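Alpha-14 giardin (Giardia lamblia, PDB 3CHJ) binds calcium and, as an annexin, probably phosphatidylserine-containing membranes, and may act as a calcium-regulated structural element linking the phospholipid bilayer to the underlying axoneme. Local coordinates at residues D156-L169 / R191-L204. Numbering follows the deposited sequence.
Sequences DRIPRDTHELEEDL and RIFATYTRADFRQL
Asp-168 OD1 is gripped by two nitrogens of Arg-191, NH2 at 2.8 Å and NE at 3.2 Å, in a side-on salt bridge at a polar junction between helices of the all-helical annexin fold. OD1 lies close to the guanidinium plane, yet both nitrogens approach it from the same face of the carboxylate. Asp-168 OD2 accepts from Tyr-196 OH at 2.6 Å through its anti lone pair; engaging both oxygens should restrict rotation about CB-CG. These three bonds tie helix 162-177 to the middle of helix 186-195 through Arg-191 and to Tyr-196 just after it. The axes of helices 162-169 and 198-204 cross at -51°, 10.5 Å apart, with Leu-165 and Leu-169 against CD1 of Leu-204.

The loop before helix 162-177 is pinned to the turn into helix 198-211 by two arginines. Arg-157 runs extended from CG to NE past the Tyr-196 carbonyl, and its NH1 meets Tyr-196 O at 2.8 Å, on a lone pair and nearly straight (166°). NH1 and NH2 hold Phe-193 O end-on, while Ala-194 O sits over the centre of one guanidinium face. The carbonyls ending helix 186-195 thus face a cation, which would probably offset the negative end of its dipole. Val-152 and Leu-240 of neighbouring helices also touch Arg-157.

Arg-160 lies across Tyr-196, guanidinium and ring planes 26° apart, with Tyr-196 CE1 over the guanidinium near its margin rather than its centre. Its NH2 reaches Thr-195 OG1 at 2.8 Å, tilted from the guanidinium plane. That hydroxyl, turned back over its own helix, donates to Arg-191 O. Asp-200 OD2 takes the Arg-160 backbone N on its syn lone pair, and water 2 donates to this oxygen and to Ile-158 O while accepting from Thr-197 N.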
# COMPACT_ATOMS: atom_id res chain seq x y z
N ASP A 156 14.28 -6.39 -10.46
CA ASP A 156 13.22 -6.83 -11.33
C ASP A 156 12.73 -8.16 -10.79
O ASP A 156 13.42 -8.81 -10.02
CB ASP A 156 13.78 -7.03 -12.75
CG ASP A 156 12.70 -7.15 -13.84
OD1 ASP A 156 11.47 -7.12 -13.55
OD2 ASP A 156 13.11 -7.29 -15.02
N ARG A 157 11.52 -8.53 -11.20
CA ARG A 157 10.98 -9.84 -10.88
C ARG A 157 10.88 -10.63 -12.18
O ARG A 157 10.14 -10.26 -13.09
CB ARG A 157 9.61 -9.69 -10.23
CG ARG A 157 9.69 -9.11 -8.82
CD ARG A 157 8.31 -8.98 -8.21
NE ARG A 157 8.41 -8.29 -6.92
CZ ARG A 157 8.73 -8.88 -5.76
NH1 ARG A 157 8.92 -10.19 -5.68
NH2 ARG A 157 8.81 -8.13 -4.65
N ILE A 158 11.65 -11.71 -12.25
CA ILE A 158 11.78 -12.47 -13.50
C ILE A 158 11.36 -13.94 -13.32
O ILE A 158 11.64 -14.52 -12.27
CB ILE A 158 13.22 -12.35 -14.11
CG1 ILE A 158 14.28 -13.15 -13.31
CG2 ILE A 158 13.62 -10.87 -14.33
CD1 ILE A 158 14.44 -12.84 -11.81
N PRO A 159 10.69 -14.52 -14.34
CA PRO A 159 10.25 -15.91 -14.25
C PRO A 159 11.38 -16.92 -14.06
O PRO A 159 12.51 -16.70 -14.50
CB PRO A 159 9.53 -16.15 -15.58
CG PRO A 159 9.11 -14.78 -16.03
CD PRO A 159 10.26 -13.91 -15.61
N ARG A 160 11.04 -18.02 -13.38
CA ARG A 160 11.98 -19.09 -13.04
C ARG A 160 11.32 -20.40 -13.39
O ARG A 160 10.09 -20.47 -13.49
CB ARG A 160 12.25 -19.11 -11.55
CG ARG A 160 13.19 -18.06 -11.09
CD ARG A 160 13.09 -17.97 -9.59
NE ARG A 160 14.24 -17.24 -9.05
CZ ARG A 160 14.32 -15.93 -8.97
NH1 ARG A 160 13.32 -15.15 -9.38
NH2 ARG A 160 15.42 -15.38 -8.47
N ASP A 161 12.12 -21.45 -13.56
CA ASP A 161 11.55 -22.78 -13.78
C ASP A 161 11.34 -23.54 -12.47
O ASP A 161 11.85 -23.14 -11.41
CB ASP A 161 12.38 -23.59 -14.79
CG ASP A 161 13.83 -23.72 -14.39
OD1 ASP A 161 14.13 -23.98 -13.19
OD2 ASP A 161 14.70 -23.58 -15.28
N THR A 162 10.57 -24.63 -12.54
CA THR A 162 10.25 -25.42 -11.36
C THR A 162 11.49 -25.93 -10.63
O THR A 162 11.50 -25.99 -9.40
CB THR A 162 9.27 -26.56 -11.72
OG1 THR A 162 8.10 -25.98 -12.31
CG2 THR A 162 8.87 -27.36 -10.49
N HIS A 163 12.55 -26.29 -11.37
CA HIS A 163 13.80 -26.74 -10.73
C HIS A 163 14.37 -25.71 -9.76
O HIS A 163 14.78 -26.06 -8.65
CB HIS A 163 14.86 -27.13 -11.77
CG HIS A 163 16.16 -27.59 -11.17
ND1 HIS A 163 16.31 -28.81 -10.55
CD2 HIS A 163 17.37 -26.99 -11.09
CE1 HIS A 163 17.55 -28.94 -10.10
NE2 HIS A 163 18.22 -27.84 -10.42
N GLU A 164 14.38 -24.45 -10.18
CA GLU A 164 14.89 -23.37 -9.34
C GLU A 164 14.02 -23.20 -8.09
O GLU A 164 14.54 -22.97 -7.01
CB GLU A 164 14.98 -22.06 -10.13
CG GLU A 164 15.93 -22.13 -11.33
CD GLU A 164 15.80 -20.93 -12.26
OE1 GLU A 164 14.99 -20.97 -13.23
OE2 GLU A 164 16.52 -19.94 -12.03
N LEU A 165 12.72 -23.36 -8.26
CA LEU A 165 11.79 -23.30 -7.13
C LEU A 165 12.03 -24.43 -6.16
O LEU A 165 12.02 -24.21 -4.95
CB LEU A 165 10.33 -23.28 -7.59
CG LEU A 165 9.68 -21.92 -7.81
CD1 LEU A 165 10.44 -21.10 -8.82
CD2 LEU A 165 8.23 -22.11 -8.26
N GLU A 166 12.26 -25.64 -6.68
CA GLU A 166 12.59 -26.77 -5.81
C GLU A 166 13.86 -26.52 -4.99
O GLU A 166 13.90 -26.83 -3.80
CB GLU A 166 12.73 -28.08 -6.60
CG GLU A 166 11.47 -28.52 -7.36
CD GLU A 166 10.40 -29.19 -6.49
OE1 GLU A 166 10.59 -29.29 -5.25
OE2 GLU A 166 9.36 -29.61 -7.05
N GLU A 167 14.89 -25.95 -5.63
CA GLU A 167 16.13 -25.62 -4.94
C GLU A 167 15.91 -24.57 -3.85
O GLU A 167 16.39 -24.74 -2.73
CB GLU A 167 17.16 -25.09 -5.94
CG GLU A 167 17.67 -26.10 -6.95
CD GLU A 167 18.63 -25.46 -7.96
OE1 GLU A 167 18.25 -24.48 -8.64
OE2 GLU A 167 19.78 -25.94 -8.07
N ASP A 168 15.21 -23.49 -4.20
CA ASP A 168 14.93 -22.43 -3.22
C ASP A 168 14.02 -22.90 -2.10
O ASP A 168 14.11 -22.39 -0.98
CB ASP A 168 14.30 -21.22 -3.91
CG ASP A 168 15.29 -20.46 -4.75
OD1 ASP A 168 16.52 -20.66 -4.56
OD2 ASP A 168 14.83 -19.67 -5.60
N LEU A 169 13.16 -23.87 -2.39
CA LEU A 169 12.27 -24.44 -1.37
C LEU A 169 13.07 -25.09 -0.25
O LEU A 169 12.80 -24.88 0.94
CB LEU A 169 11.33 -25.46 -2.02
CG LEU A 169 10.27 -26.08 -1.13
CD1 LEU A 169 9.42 -24.97 -0.52
CD2 LEU A 169 9.43 -27.01 -1.95
N ARG A 191 16.35 -13.15 -2.36
CA ARG A 191 16.10 -13.63 -3.70
C ARG A 191 14.61 -13.98 -3.89
O ARG A 191 13.98 -13.57 -4.85
CB ARG A 191 17.01 -14.83 -4.02
CG ARG A 191 16.75 -15.39 -5.41
CD ARG A 191 17.75 -16.49 -5.82
NE ARG A 191 17.69 -17.68 -4.97
CZ ARG A 191 18.53 -17.94 -3.97
NH1 ARG A 191 19.51 -17.10 -3.70
NH2 ARG A 191 18.39 -19.05 -3.26
N ILE A 192 14.06 -14.73 -2.94
CA ILE A 192 12.67 -15.16 -3.08
C ILE A 192 11.73 -13.97 -2.99
O ILE A 192 10.90 -13.73 -3.87
CB ILE A 192 12.31 -16.22 -2.04
CG1 ILE A 192 13.14 -17.51 -2.28
CG2 ILE A 192 10.82 -16.53 -2.12
CD1 ILE A 192 13.09 -18.49 -1.12
N PHE A 193 11.86 -13.20 -1.91
CA PHE A 193 10.84 -12.19 -1.66
C PHE A 193 11.00 -10.94 -2.50
O PHE A 193 9.99 -10.25 -2.78
CB PHE A 193 10.77 -11.86 -0.16
CG PHE A 193 10.06 -12.93 0.64
CD1 PHE A 193 10.69 -14.15 0.93
CD2 PHE A 193 8.75 -12.72 1.09
CE1 PHE A 193 10.01 -15.15 1.65
CE2 PHE A 193 8.08 -13.72 1.81
CZ PHE A 193 8.70 -14.90 2.10
N ALA A 194 12.22 -10.66 -2.97
CA ALA A 194 12.42 -9.48 -3.81
C ALA A 194 12.34 -9.75 -5.31
O ALA A 194 12.00 -8.83 -6.07
CB ALA A 194 13.75 -8.80 -3.50
N THR A 195 12.67 -10.97 -5.74
CA THR A 195 12.83 -11.24 -7.18
C THR A 195 11.87 -12.27 -7.79
O THR A 195 11.83 -12.42 -9.02
CB THR A 195 14.31 -11.59 -7.58
OG1 THR A 195 14.59 -12.97 -7.31
CG2 THR A 195 15.31 -10.70 -6.86
N TYR A 196 11.10 -12.98 -6.96
CA TYR A 196 10.11 -13.90 -7.55
C TYR A 196 8.95 -13.14 -8.18
O TYR A 196 8.51 -12.09 -7.69
CB TYR A 196 9.54 -14.86 -6.50
CG TYR A 196 10.28 -16.17 -6.36
CD1 TYR A 196 11.67 -16.22 -6.35
CD2 TYR A 196 9.57 -17.38 -6.19
CE1 TYR A 196 12.35 -17.45 -6.20
CE2 TYR A 196 10.23 -18.57 -6.05
CZ TYR A 196 11.62 -18.60 -6.06
OH TYR A 196 12.25 -19.81 -5.90
N THR A 197 8.45 -13.66 -9.30
CA THR A 197 7.17 -13.24 -9.81
C THR A 197 6.02 -13.71 -8.92
O THR A 197 6.17 -14.66 -8.12
CB THR A 197 6.92 -13.79 -11.24
OG1 THR A 197 6.90 -15.22 -11.19
CG2 THR A 197 8.03 -13.35 -12.19
N ARG A 198 4.85 -13.08 -9.10
CA ARG A 198 3.64 -13.51 -8.39
C ARG A 198 3.34 -14.99 -8.66
O ARG A 198 3.07 -15.74 -7.74
CB ARG A 198 2.45 -12.64 -8.76
CG ARG A 198 1.10 -13.22 -8.31
CD ARG A 198 -0.01 -12.18 -8.23
NE ARG A 198 0.29 -11.10 -7.29
CZ ARG A 198 0.61 -9.87 -7.67
NH1 ARG A 198 0.64 -9.54 -8.96
NH2 ARG A 198 0.86 -8.93 -6.75
N ALA A 199 3.42 -15.40 -9.93
CA ALA A 199 3.09 -16.78 -10.29
C ALA A 199 4.04 -17.76 -9.62
O ALA A 199 3.61 -18.78 -9.04
CB ALA A 199 3.11 -16.96 -11.80
N ASP A 200 5.34 -17.46 -9.68
CA ASP A 200 6.34 -18.32 -9.03
C ASP A 200 6.23 -18.32 -7.50
O ASP A 200 6.45 -19.35 -6.87
CB ASP A 200 7.76 -17.96 -9.46
CG ASP A 200 8.03 -18.34 -10.91
OD1 ASP A 200 7.25 -19.16 -11.44
OD2 ASP A 200 9.02 -17.82 -11.48
N PHE A 201 5.92 -17.17 -6.92
CA PHE A 201 5.77 -17.10 -5.47
C PHE A 201 4.55 -17.91 -5.00
O PHE A 201 4.62 -18.64 -3.98
CB PHE A 201 5.69 -15.65 -4.97
CG PHE A 201 5.81 -15.54 -3.49
CD1 PHE A 201 7.05 -15.53 -2.88
CD2 PHE A 201 4.65 -15.55 -2.70
CE1 PHE A 201 7.17 -15.45 -1.48
CE2 PHE A 201 4.75 -15.50 -1.31
CZ PHE A 201 6.01 -15.45 -0.70
N ARG A 202 3.46 -17.80 -5.75
CA ARG A 202 2.26 -18.58 -5.45
C ARG A 202 2.58 -20.08 -5.54
O ARG A 202 2.22 -20.84 -4.64
CB ARG A 202 1.09 -18.19 -6.33
CG ARG A 202 0.49 -16.83 -5.95
CD ARG A 202 -0.61 -16.38 -6.88
NE ARG A 202 -1.66 -17.41 -7.04
CZ ARG A 202 -2.62 -17.65 -6.16
NH1 ARG A 202 -2.70 -16.96 -5.02
NH2 ARG A 202 -3.52 -18.60 -6.40
N GLN A 203 3.33 -20.46 -6.57
CA GLN A 203 3.73 -21.85 -6.74
C GLN A 203 4.57 -22.30 -5.55
O GLN A 203 4.30 -23.35 -4.95
CB GLN A 203 4.46 -22.05 -8.07
CG GLN A 203 4.77 -23.49 -8.43
CD GLN A 203 5.47 -23.62 -9.77
OE1 GLN A 203 5.35 -22.76 -10.65
NE2 GLN A 203 6.25 -24.70 -9.92
N LEU A 204 5.59 -21.51 -5.19
CA LEU A 204 6.45 -21.83 -4.06
C LEU A 204 5.66 -21.99 -2.74
O LEU A 204 5.91 -22.90 -1.95
CB LEU A 204 7.54 -20.76 -3.89
CG LEU A 204 8.62 -21.12 -2.86
CD1 LEU A 204 9.61 -22.18 -3.43
CD2 LEU A 204 9.35 -19.85 -2.40
O HOH W 1 12.95 -6.91 -7.54
O HOH W 2 10.21 -15.85 -10.35